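Long-range contacts in DNA photolyase (Agrobacterium tumefaciens, PDB 4U63), which repairs cyclobutane pyrimidine dimers in ultraviolet-damaged DNA as a light-driven class III photolyase carrying FAD and a methenyltetrahydrofolate antenna: residues 99-104 and 132-136; 113-119 and 141-147; 371-375 and 416-422. All coordinates share one frame; numbering follows the deposited sequence. Where two conformers were deposited one is given.

Contact 1: 99-104 and 132-136; sequences AERILR and LKQKL. With SO4 (sulfate ion), chain O; SO4 (sulfate ion), chain E.
With CG anti to the backbone N (chi1 -174°) and the rest of the chain extended, Glu100 runs outward past Leu132 in the opposite sense, and CD1 of Leu132 lies 3.6 Å from CB of Glu100. Farther out the side chains of Glu100 and Lys135 cross at about a right angle, OE1 of Glu100 standing 3.4 Å from CD of Lys135. The ammonium NZ of Lys135 stays 4.7 Å from Glu100 OE1, so any attraction between the opposite charges is probably through space only. Glu100 OE2 instead takes two donors from one turn later: Arg104 meets it side-on through NE, at 2.9 Å, and through NH2, with the oxygen close to the guanidinium plane. The two bonds fix the rotation of the guanidinium, one face of which takes CD2 of Leu136; NH2 has a further charged partner in Asp139.

Helices 99-110 and 123-138 belong to the alpha/beta photolyase domain and lie side by side against its parallel sheet, their short segments inclined at 40° with axes 11.1 Å apart. At that spacing branched leucines suit the inner side. CD1 of Leu103 reaches CD2 of Leu132 at 3.7 Å and CD1 of Leu136 at 4.3 Å, while Trp30 of strand 27-31 touches Ala99, Leu103 and Leu132. The small Ala99 meets CD2 of Leu132 more loosely, and Leu136 turns also to Val143 of strand 142-146.

Contact 2: 113-119 and 141-147; sequences DTVVWNR and LTVRSFS. With SO4 (sulfate ion), chain E; SO4 (sulfate ion), chain D.
A side chain bridges the ends of these two strands and gathers anions: Arg119 gives NE to Ser145 OG in a nearly straight bond of 3.0 Å (170°), with the hydroxyl oxygen in the guanidinium plane. Its two terminal nitrogens hold sulfate ions, probably from the crystallisation liquor. NH2 of Arg119 donates to O1 of one sulfate at 2.7 Å and to O4 of a second, while NH1 binds the first sulfate again. The second ion is also held by Ser145 through its backbone N and OG, and by Lys133 and Arg137. Arginine suits this place because NE can serve the hydroxyl while one guanidinium face lies over the peptide joining Phe146 to Ser147; the outer N-H groups are left able to take up anions, here the sulfates.

Strands 114-118 and 142-146 run parallel, joined by helix 123-138 in a beta-alpha-beta crossover of the Rossmann-like photolyase domain; 142-146 is the outermost strand at this side of the sheet. The ladder alternates from Thr142 N to Asp113 O through to Arg119 N, which meets Phe146 O at 2.7 Å.

On the face bearing Val115, Val143 and Ser145, the indole of Trp117 reaches over Val143 and Ser145. CG sits between the backbone N and the carbonyl carbon (chi1 61°), which carries the ring over toward the edge strand. Val143 CG1 stands above the six-membered ring, 3.9 Å from its centroid, in a CH-pi contact, and NE1 of Trp117 lies 3.5 Å from CB of Ser145. On the other face, Val116 CG1 approaches the edge of the Phe146 ring, 4.1 Å from CE1, while beta-branched Thr114 and Thr142 lie side by side. A water bridges Asn118 OD1 and Ser147 O, and Asn118 ND2 hydrogen-bonds to Asp34.

Contact 3: 371-375 and 416-422; sequences FLIKH and FFRIFNP
The ammonium group of Lys374 is gripped by two backbone carbonyls of the 416-422 loop: NZ donates to Arg418 O at 2.8 Å and to Phe416 O at 3.0 Å. It stands above both carbonyl planes, 36° and 38° out of them, so neither bond runs along a lone pair of its oxygen. Two carbonyl oxygens close to a buried ammonium would be expected to stabilise its charge. Lysine fits because its long, extended chain, with every torsion beyond CG close to 180°, carries the charge from the helix across to the loop and leaves its methylenes for packing. CE lies over one face of the Phe416 ring, 4.3 Å from the centroid, in a CH-pi contact; CD of Lys374 meets CG1 of Ile419 at 3.8 Å.

The contact ties residues 371-375 of helix 362-375, where there is a wider pi-type turn, to the loop leading into helix 422-429, within the helical FAD-binding domain of the photolyase fold. Ile373 rests its CG2 near CE1 of Phe416, and its side chain is about 7 Å from the bound FAD.

Pro422, at the start of the next helix, packs against two rings. Its CG touches the edge of Phe371 at CD1, 3.7 Å away, and also lies over a face of His375, whose NE2 is 3.6 Å from CD of Pro422. A proline is well placed in the first turn of a helix, where its missing N-H costs no bond, and Asn421 before it is the N-cap, its OD1 accepting from Ile423 N. His375 NE2 hydrogen-bonds to His480 of helix 480-495.

Overall arrangement
From the N terminus the chain first builds the parallel sheet of the alpha/beta domain. Contact 1 opens in helix 99-110 and contact 2 in strand 114-118; helix 123-138 then closes contact 1 and strand 142-146 closes contact 2, so the two loops cross. They share a sulfate ion and touch directly, Lys133 and Leu136 packing on Val143, with centres about 11 Å apart. Together they join two neighbouring helices to the edge of the sheet. Contact 3 follows in series, closing a loop of 40 residues in the FAD-binding domain; its centre lies about 47 Å from that of contact 1 and about 46 Å from that of contact 2, across the centre of the chain.

Contact 1: 99-104 and 132-136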
loop_
_atom_site.group_PDB
_atom_site.type_symbol
_atom_site.label_atom_id
_atom_site.label_comp_id
_atom_site.label_asym_id
_atom_site.label_seq_id
_atom_site.Cartn_x
_atom_site.Cartn_y
_atom_site.Cartn_z
ATOM N N ALA A 99 -12.215 16.983 12.364
ATOM C CA ALA A 99 -10.882 17.592 12.312
ATOM C C ALA A 99 -10.938 19.094 12.578
ATOM O O ALA A 99 -10.123 19.620 13.330
ATOM C CB ALA A 99 -10.220 17.319 10.973
ATOM N N GLU A 100 -11.904 19.780 11.969
ATOM C CA GLU A 100 -12.025 21.224 12.159
ATOM C C GLU A 100 -12.258 21.576 13.627
ATOM O O GLU A 100 -11.596 22.457 14.160
ATOM C CB GLU A 100 -13.135 21.816 11.295
ATOM C CG GLU A 100 -13.170 23.334 11.369
ATOM C CD GLU A 100 -14.358 23.965 10.658
ATOM O OE1 GLU A 100 -15.202 23.253 10.091
ATOM O OE2 GLU A 100 -14.441 25.203 10.684
ATOM N N ARG A 101 -13.206 20.885 14.261
ATOM C CA ARG A 101 -13.528 21.114 15.674
ATOM C C ARG A 101 -12.309 20.825 16.564
ATOM O O ARG A 101 -11.994 21.605 17.464
ATOM C CB ARG A 101 -14.737 20.252 16.080
ATOM C CG ARG A 101 -15.458 20.672 17.356
ATOM C CD ARG A 101 -14.854 20.066 18.611
ATOM N NE ARG A 101 -14.797 18.599 18.556
ATOM C CZ ARG A 101 -13.961 17.830 19.263
ATOM N NH1 ARG A 101 -13.068 18.362 20.106
ATOM N NH2 ARG A 101 -14.011 16.508 19.120
ATOM N N ILE A 102 -11.621 19.718 16.300
ATOM C CA ILE A 102 -10.431 19.346 17.085
ATOM C C ILE A 102 -9.320 20.383 16.929
ATOM O O ILE A 102 -8.712 20.811 17.917
ATOM C CB ILE A 102 -9.923 17.937 16.704
ATOM C CG1 ILE A 102 -10.873 16.887 17.272
ATOM C CG2 ILE A 102 -8.507 17.686 17.216
ATOM C CD1 ILE A 102 -10.789 15.562 16.563
ATOM N N LEU A 103 -9.058 20.784 15.690
ATOM C CA LEU A 103 -8.006 21.763 15.426
ATOM C C LEU A 103 -8.331 23.123 16.043
ATOM O O LEU A 103 -7.468 23.744 16.645
ATOM C CB LEU A 103 -7.728 21.875 13.930
ATOM C CG LEU A 103 -7.043 20.651 13.308
ATOM C CD1 LEU A 103 -7.046 20.769 11.800
ATOM C CD2 LEU A 103 -5.612 20.463 13.815
ATOM N N ARG A 104 -9.578 23.574 15.908
ATOM C CA ARG A 104 -10.001 24.833 16.530
ATOM C C ARG A 104 -9.861 24.803 18.051
ATOM O O ARG A 104 -9.436 25.788 18.656
ATOM C CB ARG A 104 -11.438 25.174 16.145
ATOM C CG ARG A 104 -11.581 25.702 14.738
ATOM C CD ARG A 104 -13.041 25.981 14.435
ATOM N NE ARG A 104 -13.264 26.404 13.053
ATOM C CZ ARG A 104 -13.023 27.630 12.578
ATOM N NH1 ARG A 104 -12.533 28.589 13.364
ATOM N NH2 ARG A 104 -13.276 27.901 11.297
ATOM N N LEU A 132 -10.876 22.446 4.615
ATOM C CA LEU A 132 -10.455 22.778 5.961
ATOM C C LEU A 132 -9.514 23.973 5.957
ATOM O O LEU A 132 -9.655 24.887 6.782
ATOM C CB LEU A 132 -9.778 21.569 6.597
ATOM C CG LEU A 132 -9.272 21.741 8.020
ATOM C CD1 LEU A 132 -10.396 22.073 8.985
ATOM C CD2 LEU A 132 -8.559 20.471 8.424
ATOM N N LYS A 133 -8.568 23.963 5.016
ATOM C CA LYS A 133 -7.586 25.033 4.867
ATOM C C LYS A 133 -8.265 26.378 4.639
ATOM O O LYS A 133 -7.907 27.370 5.283
ATOM C CB LYS A 133 -6.639 24.703 3.717
ATOM C CG LYS A 133 -5.531 25.705 3.481
ATOM C CD LYS A 133 -4.441 25.122 2.598
ATOM C CE LYS A 133 -4.932 24.874 1.179
ATOM N NZ LYS A 133 -3.832 24.366 0.313
ATOM N N GLN A 134 -9.251 26.414 3.739
ATOM C CA GLN A 134 -9.983 27.652 3.482
ATOM C C GLN A 134 -10.740 28.146 4.722
ATOM O O GLN A 134 -10.754 29.344 5.000
ATOM C CB GLN A 134 -10.958 27.482 2.310
ATOM C CG GLN A 134 -11.639 28.775 1.870
ATOM C CD GLN A 134 -10.645 29.825 1.412
ATOM O OE1 GLN A 134 -9.866 29.586 0.493
ATOM N NE2 GLN A 134 -10.665 30.988 2.047
ATOM N N LYS A 135 -11.381 27.236 5.448
ATOM C CA LYS A 135 -12.126 27.615 6.658
ATOM C C LYS A 135 -11.206 28.194 7.724
ATOM O O LYS A 135 -11.536 29.198 8.339
ATOM C CB LYS A 135 -12.886 26.424 7.245
ATOM C CG LYS A 135 -14.161 26.078 6.493
ATOM C CD LYS A 135 -14.790 24.822 7.062
ATOM C CE LYS A 135 -15.852 24.247 6.140
ATOM N NZ LYS A 135 -17.113 25.033 6.137
ATOM N N LEU A 136 -10.055 27.562 7.934
ATOM C CA LEU A 136 -9.108 28.045 8.929
ATOM C C LEU A 136 -8.498 29.385 8.508
ATOM O O LEU A 136 -8.380 30.296 9.336
ATOM C CB LEU A 136 -8.021 26.995 9.202
ATOM C CG LEU A 136 -8.503 25.686 9.858
ATOM C CD1 LEU A 136 -7.330 24.747 10.093
ATOM C CD2 LEU A 136 -9.240 25.934 11.169
HETATM S S SO4 O . -17.235 15.918 16.984
HETATM O O1 SO4 O . -17.709 17.199 16.416
HETATM O O2 SO4 O . -17.964 15.623 18.237
HETATM O O3 SO4 O . -17.479 14.828 16.017
HETATM O O4 SO4 O . -15.785 16.009 17.248
HETATM S S SO4 E . -0.161 25.612 0.737
HETATM O O1 SO4 E . -0.949 26.798 0.357
HETATM O O2 SO4 E . 0.688 25.889 1.907
HETATM O O3 SO4 E . -1.114 24.526 1.047
HETATM O O4 SO4 E . 0.715 25.223 -0.388
#

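Contact 2: 113-119 and 141-147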
loop_
_atom_site.group_PDB
_atom_site.type_symbol
_atom_site.label_atom_id
_atom_site.label_comp_id
_atom_site.label_asym_id
_atom_site.label_seq_id
_atom_site.Cartn_x
_atom_site.Cartn_y
_atom_site.Cartn_z
ATOM N N ASP A 113 -0.730 29.789 16.176
ATOM C CA ASP A 113 -1.104 30.664 15.060
ATOM C C ASP A 113 -0.979 29.965 13.702
ATOM O O ASP A 113 -1.300 30.556 12.678
ATOM C CB ASP A 113 -0.289 31.970 15.082
ATOM C CG ASP A 113 1.188 31.765 14.787
ATOM O OD1 ASP A 113 1.609 30.616 14.510
ATOM O OD2 ASP A 113 1.928 32.778 14.840
ATOM N N THR A 114 -0.517 28.710 13.706
ATOM C CA THR A 114 -0.242 27.980 12.483
ATOM C C THR A 114 -0.601 26.507 12.622
ATOM O O THR A 114 -0.392 25.898 13.682
ATOM C CB THR A 114 1.260 28.114 12.094
ATOM O OG1 THR A 114 1.597 29.496 11.952
ATOM C CG2 THR A 114 1.593 27.386 10.783
ATOM N N VAL A 115 -1.148 25.949 11.544
ATOM C CA VAL A 115 -1.318 24.517 11.406
ATOM C C VAL A 115 -0.566 24.108 10.153
ATOM O O VAL A 115 -0.731 24.727 9.105
ATOM C CB VAL A 115 -2.788 24.088 11.254
ATOM C CG1 VAL A 115 -2.880 22.566 11.160
ATOM C CG2 VAL A 115 -3.630 24.604 12.415
ATOM N N VAL A 116 0.263 23.074 10.273
ATOM C CA VAL A 116 0.936 22.501 9.127
ATOM C C VAL A 116 0.594 21.028 8.962
ATOM O O VAL A 116 0.280 20.324 9.935
ATOM C CB VAL A 116 2.473 22.659 9.206
ATOM C CG1 VAL A 116 2.850 24.134 9.213
ATOM C CG2 VAL A 116 3.049 21.940 10.427
ATOM N N TRP A 117 0.653 20.576 7.719
ATOM C CA TRP A 117 0.540 19.171 7.401
ATOM C C TRP A 117 1.238 18.833 6.092
ATOM O O TRP A 117 1.536 19.705 5.279
ATOM C CB TRP A 117 -0.931 18.721 7.352
ATOM C CG TRP A 117 -1.845 19.393 6.314
ATOM C CD1 TRP A 117 -1.805 19.245 4.946
ATOM C CD2 TRP A 117 -2.960 20.258 6.585
ATOM N NE1 TRP A 117 -2.814 19.983 4.359
ATOM C CE2 TRP A 117 -3.533 20.613 5.341
ATOM C CE3 TRP A 117 -3.521 20.778 7.760
ATOM C CZ2 TRP A 117 -4.645 21.463 5.241
ATOM C CZ3 TRP A 117 -4.626 21.620 7.661
ATOM C CH2 TRP A 117 -5.177 21.955 6.405
ATOM N N ASN A 118 1.508 17.550 5.916
ATOM C CA ASN A 118 2.000 17.041 4.657
ATOM C C ASN A 118 0.829 16.696 3.765
ATOM O O ASN A 118 -0.136 16.055 4.201
ATOM C CB ASN A 118 2.889 15.834 4.896
ATOM C CG ASN A 118 4.160 16.217 5.614
ATOM O OD1 ASN A 118 4.890 17.098 5.153
ATOM N ND2 ASN A 118 4.426 15.592 6.744
ATOM N N ARG A 119 0.922 17.131 2.514
ATOM C CA ARG A 119 -0.131 16.897 1.536
ATOM C C ARG A 119 -0.378 15.407 1.371
ATOM O O ARG A 119 0.558 14.585 1.472
ATOM C CB ARG A 119 0.247 17.493 0.182
ATOM C CG ARG A 119 0.290 18.993 0.180
ATOM C CD ARG A 119 0.940 19.521 -1.078
ATOM N NE ARG A 119 1.226 20.940 -0.931
ATOM C CZ ARG A 119 2.130 21.615 -1.635
ATOM N NH1 ARG A 119 2.877 21.012 -2.566
ATOM N NH2 ARG A 119 2.292 22.914 -1.401
ATOM N N LEU A 141 -6.091 32.123 10.490
ATOM C CA LEU A 141 -5.034 31.178 10.864
ATOM C C LEU A 141 -4.133 30.920 9.671
ATOM O O LEU A 141 -4.586 30.934 8.526
ATOM C CB LEU A 141 -5.639 29.869 11.373
ATOM C CG LEU A 141 -6.359 30.081 12.710
ATOM C CD1 LEU A 141 -7.557 29.162 12.874
ATOM C CD2 LEU A 141 -5.367 29.931 13.855
ATOM N N THR A 142 -2.850 30.701 9.944
ATOM C CA THR A 142 -1.906 30.317 8.910
ATOM C C THR A 142 -1.964 28.802 8.748
ATOM O O THR A 142 -1.886 28.061 9.726
ATOM C CB THR A 142 -0.479 30.772 9.261
ATOM O OG1 THR A 142 -0.451 32.200 9.328
ATOM C CG2 THR A 142 0.528 30.303 8.215
ATOM N N VAL A 143 -2.113 28.352 7.507
ATOM C CA VAL A 143 -2.141 26.943 7.187
ATOM C C VAL A 143 -1.178 26.718 6.044
ATOM O O VAL A 143 -1.254 27.405 5.031
ATOM C CB VAL A 143 -3.527 26.468 6.754
ATOM C CG1 VAL A 143 -3.496 24.969 6.477
ATOM C CG2 VAL A 143 -4.573 26.808 7.817
ATOM N N ARG A 144 -0.270 25.761 6.214
ATOM C CA ARG A 144 0.713 25.439 5.186
ATOM C C ARG A 144 0.796 23.928 5.001
ATOM O O ARG A 144 0.851 23.179 5.980
ATOM C CB ARG A 144 2.081 26.007 5.564
ATOM C CG ARG A 144 2.077 27.512 5.823
ATOM C CD ARG A 144 3.340 27.959 6.517
ATOM N NE ARG A 144 4.517 27.725 5.685
ATOM C CZ ARG A 144 5.776 27.685 6.131
ATOM N NH1 ARG A 144 6.051 27.861 7.424
ATOM N NH2 ARG A 144 6.771 27.460 5.274
ATOM N N SER A 145 0.810 23.493 3.741
ATOM C CA SER A 145 0.904 22.072 3.380
ATOM C C SER A 145 2.157 21.811 2.560
ATOM O O SER A 145 2.632 22.701 1.851
ATOM C CB SER A 145 -0.323 21.621 2.604
ATOM O OG SER A 145 -0.341 22.175 1.304
ATOM N N PHE A 146 2.684 20.587 2.652
ATOM C CA PHE A 146 4.000 20.280 2.072
ATOM C C PHE A 146 4.044 18.989 1.272
ATOM O O PHE A 146 3.321 18.030 1.552
ATOM C CB PHE A 146 5.062 20.226 3.181
ATOM C CG PHE A 146 5.224 21.532 3.895
ATOM C CD1 PHE A 146 4.393 21.856 4.953
ATOM C CD2 PHE A 146 6.175 22.458 3.481
ATOM C CE1 PHE A 146 4.515 23.076 5.604
ATOM C CE2 PHE A 146 6.305 23.680 4.128
ATOM C CZ PHE A 146 5.474 23.991 5.190
ATOM N N SER A 147 4.914 18.996 0.269
ATOM C CA SER A 147 5.180 17.823 -0.550
ATOM C C SER A 147 5.978 16.800 0.256
ATOM O O SER A 147 6.530 17.125 1.309
ATOM C CB SER A 147 5.969 18.210 -1.803
ATOM O OG SER A 147 7.256 18.706 -1.475
HETATM S S SO4 E . -0.161 25.612 0.737
HETATM O O1 SO4 E . -0.949 26.798 0.357
HETATM O O2 SO4 E . 0.688 25.889 1.907
HETATM O O3 SO4 E . -1.114 24.526 1.047
HETATM O O4 SO4 E . 0.715 25.223 -0.388
HETATM S S SO4 D . 5.157 24.027 -3.393
HETATM O O1 SO4 D . 3.819 24.483 -2.975
HETATM O O2 SO4 D . 6.188 24.789 -2.661
HETATM O O3 SO4 D . 5.313 24.269 -4.840
HETATM O O4 SO4 D . 5.316 22.581 -3.115
HETATM O O HOH W 1 7.257 16.117 3.813
HETATM O O HOH W 2 3.250 15.050 1.228
#

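Contact 3: 371-375 and 416-422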
loop_
_atom_site.group_PDB
_atom_site.type_symbol
_atom_site.label_atom_id
_atom_site.label_comp_id
_atom_site.label_asym_id
_atom_site.label_seq_id
_atom_site.Cartn_x
_atom_site.Cartn_y
_atom_site.Cartn_z
ATOM N N PHE A 371 -7.486 -14.725 -11.517
ATOM C CA PHE A 371 -8.322 -15.878 -11.226
ATOM C C PHE A 371 -9.743 -15.465 -10.805
ATOM O O PHE A 371 -10.731 -16.055 -11.260
ATOM C CB PHE A 371 -7.705 -16.753 -10.154
ATOM C CG PHE A 371 -8.388 -18.079 -10.016
ATOM C CD1 PHE A 371 -8.047 -19.132 -10.851
ATOM C CD2 PHE A 371 -9.392 -18.273 -9.074
ATOM C CE1 PHE A 371 -8.674 -20.353 -10.749
ATOM C CE2 PHE A 371 -10.026 -19.504 -8.961
ATOM C CZ PHE A 371 -9.667 -20.546 -9.799
ATOM N N LEU A 372 -9.841 -14.453 -9.949
ATOM C CA LEU A 372 -11.143 -13.963 -9.497
ATOM C C LEU A 372 -11.989 -13.399 -10.639
ATOM O O LEU A 372 -13.151 -13.765 -10.804
ATOM C CB LEU A 372 -10.951 -12.879 -8.431
ATOM C CG LEU A 372 -12.226 -12.323 -7.803
ATOM C CD1 LEU A 372 -12.949 -13.421 -7.030
ATOM C CD2 LEU A 372 -11.914 -11.144 -6.906
ATOM N N ILE A 373 -11.376 -12.524 -11.430
ATOM C CA ILE A 373 -12.070 -11.772 -12.489
ATOM C C ILE A 373 -12.428 -12.659 -13.677
ATOM O O ILE A 373 -13.539 -12.571 -14.222
ATOM C CB ILE A 373 -11.177 -10.596 -12.971
ATOM C CG1 ILE A 373 -10.973 -9.595 -11.826
ATOM C CG2 ILE A 373 -11.769 -9.893 -14.196
ATOM C CD1 ILE A 373 -9.774 -8.695 -12.003
ATOM N N LYS A 374 -11.490 -13.507 -14.087
ATOM C CA LYS A 374 -11.659 -14.291 -15.314
ATOM C C LYS A 374 -12.121 -15.709 -15.062
ATOM O O LYS A 374 -13.114 -16.125 -15.622
ATOM C CB LYS A 374 -10.380 -14.245 -16.129
ATOM C CG LYS A 374 -10.042 -12.802 -16.463
ATOM C CD LYS A 374 -8.870 -12.671 -17.374
ATOM C CE LYS A 374 -8.641 -11.212 -17.713
ATOM N NZ LYS A 374 -7.495 -11.079 -18.627
ATOM N N HIS A 375 -11.424 -16.447 -14.213
ATOM C CA HIS A 375 -11.848 -17.824 -13.919
ATOM C C HIS A 375 -13.147 -17.912 -13.138
ATOM O O HIS A 375 -13.958 -18.787 -13.427
ATOM C CB HIS A 375 -10.747 -18.600 -13.208
ATOM C CG HIS A 375 -9.658 -19.029 -14.124
ATOM N ND1 HIS A 375 -8.709 -18.153 -14.599
ATOM C CD2 HIS A 375 -9.374 -20.230 -14.674
ATOM C CE1 HIS A 375 -7.880 -18.796 -15.394
ATOM N NE2 HIS A 375 -8.261 -20.055 -15.457
ATOM N N PHE A 416 -8.593 -8.245 -22.033
ATOM C CA PHE A 416 -9.412 -9.196 -21.273
ATOM C C PHE A 416 -9.275 -10.629 -21.796
ATOM O O PHE A 416 -9.222 -11.582 -21.010
ATOM C CB PHE A 416 -10.889 -8.806 -21.307
ATOM C CG PHE A 416 -11.717 -9.573 -20.320
ATOM C CD1 PHE A 416 -11.862 -9.113 -19.024
ATOM C CD2 PHE A 416 -12.328 -10.767 -20.683
ATOM C CE1 PHE A 416 -12.613 -9.822 -18.102
ATOM C CE2 PHE A 416 -13.086 -11.481 -19.768
ATOM C CZ PHE A 416 -13.226 -11.005 -18.475
ATOM N N PHE A 417 -9.209 -10.764 -23.116
ATOM C CA PHE A 417 -9.110 -12.072 -23.776
ATOM C C PHE A 417 -7.809 -12.839 -23.519
ATOM O O PHE A 417 -7.743 -14.029 -23.811
ATOM C CB PHE A 417 -9.372 -11.955 -25.294
ATOM C CG PHE A 417 -8.416 -11.048 -26.032
ATOM C CD1 PHE A 417 -7.112 -11.453 -26.313
ATOM C CD2 PHE A 417 -8.834 -9.796 -26.482
ATOM C CE1 PHE A 417 -6.239 -10.623 -26.999
ATOM C CE2 PHE A 417 -7.965 -8.960 -27.173
ATOM C CZ PHE A 417 -6.666 -9.374 -27.433
ATOM N N ARG A 418 -6.780 -12.170 -23.000
ATOM C CA ARG A 418 -5.567 -12.863 -22.549
ATOM C C ARG A 418 -5.823 -13.510 -21.194
ATOM O O ARG A 418 -5.853 -12.818 -20.175
ATOM C CB ARG A 418 -4.390 -11.910 -22.412
ATOM C CG ARG A 418 -3.644 -11.636 -23.691
ATOM C CD ARG A 418 -2.328 -10.959 -23.375
ATOM N NE ARG A 418 -1.624 -10.631 -24.600
ATOM C CZ ARG A 418 -0.897 -11.488 -25.318
ATOM N NH1 ARG A 418 -0.748 -12.762 -24.939
ATOM N NH2 ARG A 418 -0.307 -11.064 -26.431
ATOM N N ILE A 419 -6.002 -14.828 -21.193
ATOM C CA ILE A 419 -6.307 -15.593 -19.980
ATOM C C ILE A 419 -5.341 -16.756 -19.863
ATOM O O ILE A 419 -5.463 -17.740 -20.591
ATOM C CB ILE A 419 -7.725 -16.178 -20.024
ATOM C CG1 ILE A 419 -8.762 -15.089 -20.268
ATOM C CG2 ILE A 419 -8.027 -16.941 -18.731
ATOM C CD1 ILE A 419 -10.123 -15.631 -20.608
ATOM N N PHE A 420 -4.383 -16.657 -18.963
ATOM C CA PHE A 420 -3.460 -17.767 -18.743
ATOM C C PHE A 420 -3.938 -18.678 -17.655
ATOM O O PHE A 420 -4.637 -18.260 -16.724
ATOM C CB PHE A 420 -2.071 -17.284 -18.369
ATOM C CG PHE A 420 -1.481 -16.365 -19.366
ATOM C CD1 PHE A 420 -0.987 -16.846 -20.563
ATOM C CD2 PHE A 420 -1.427 -15.015 -19.112
ATOM C CE1 PHE A 420 -0.440 -15.991 -21.491
ATOM C CE2 PHE A 420 -0.886 -14.152 -20.033
ATOM C CZ PHE A 420 -0.392 -14.641 -21.224
ATOM N N ASN A 421 -3.524 -19.931 -17.796
ATOM C CA ASN A 421 -3.772 -20.954 -16.821
ATOM C C ASN A 421 -2.899 -20.673 -15.595
ATOM O O ASN A 421 -1.686 -20.530 -15.728
ATOM C CB ASN A 421 -3.431 -22.321 -17.416
ATOM C CG ASN A 421 -4.020 -23.467 -16.629
ATOM O OD1 ASN A 421 -4.246 -23.360 -15.430
ATOM N ND2 ASN A 421 -4.277 -24.580 -17.311
ATOM N N PRO A 422 -3.514 -20.577 -14.402
ATOM C CA PRO A 422 -2.742 -20.441 -13.160
ATOM C C PRO A 422 -1.691 -21.538 -12.991
ATOM O O PRO A 422 -0.640 -21.299 -12.411
ATOM C CB PRO A 422 -3.797 -20.581 -12.064
ATOM C CG PRO A 422 -5.100 -20.289 -12.703
ATOM C CD PRO A 422 -4.971 -20.512 -14.171
#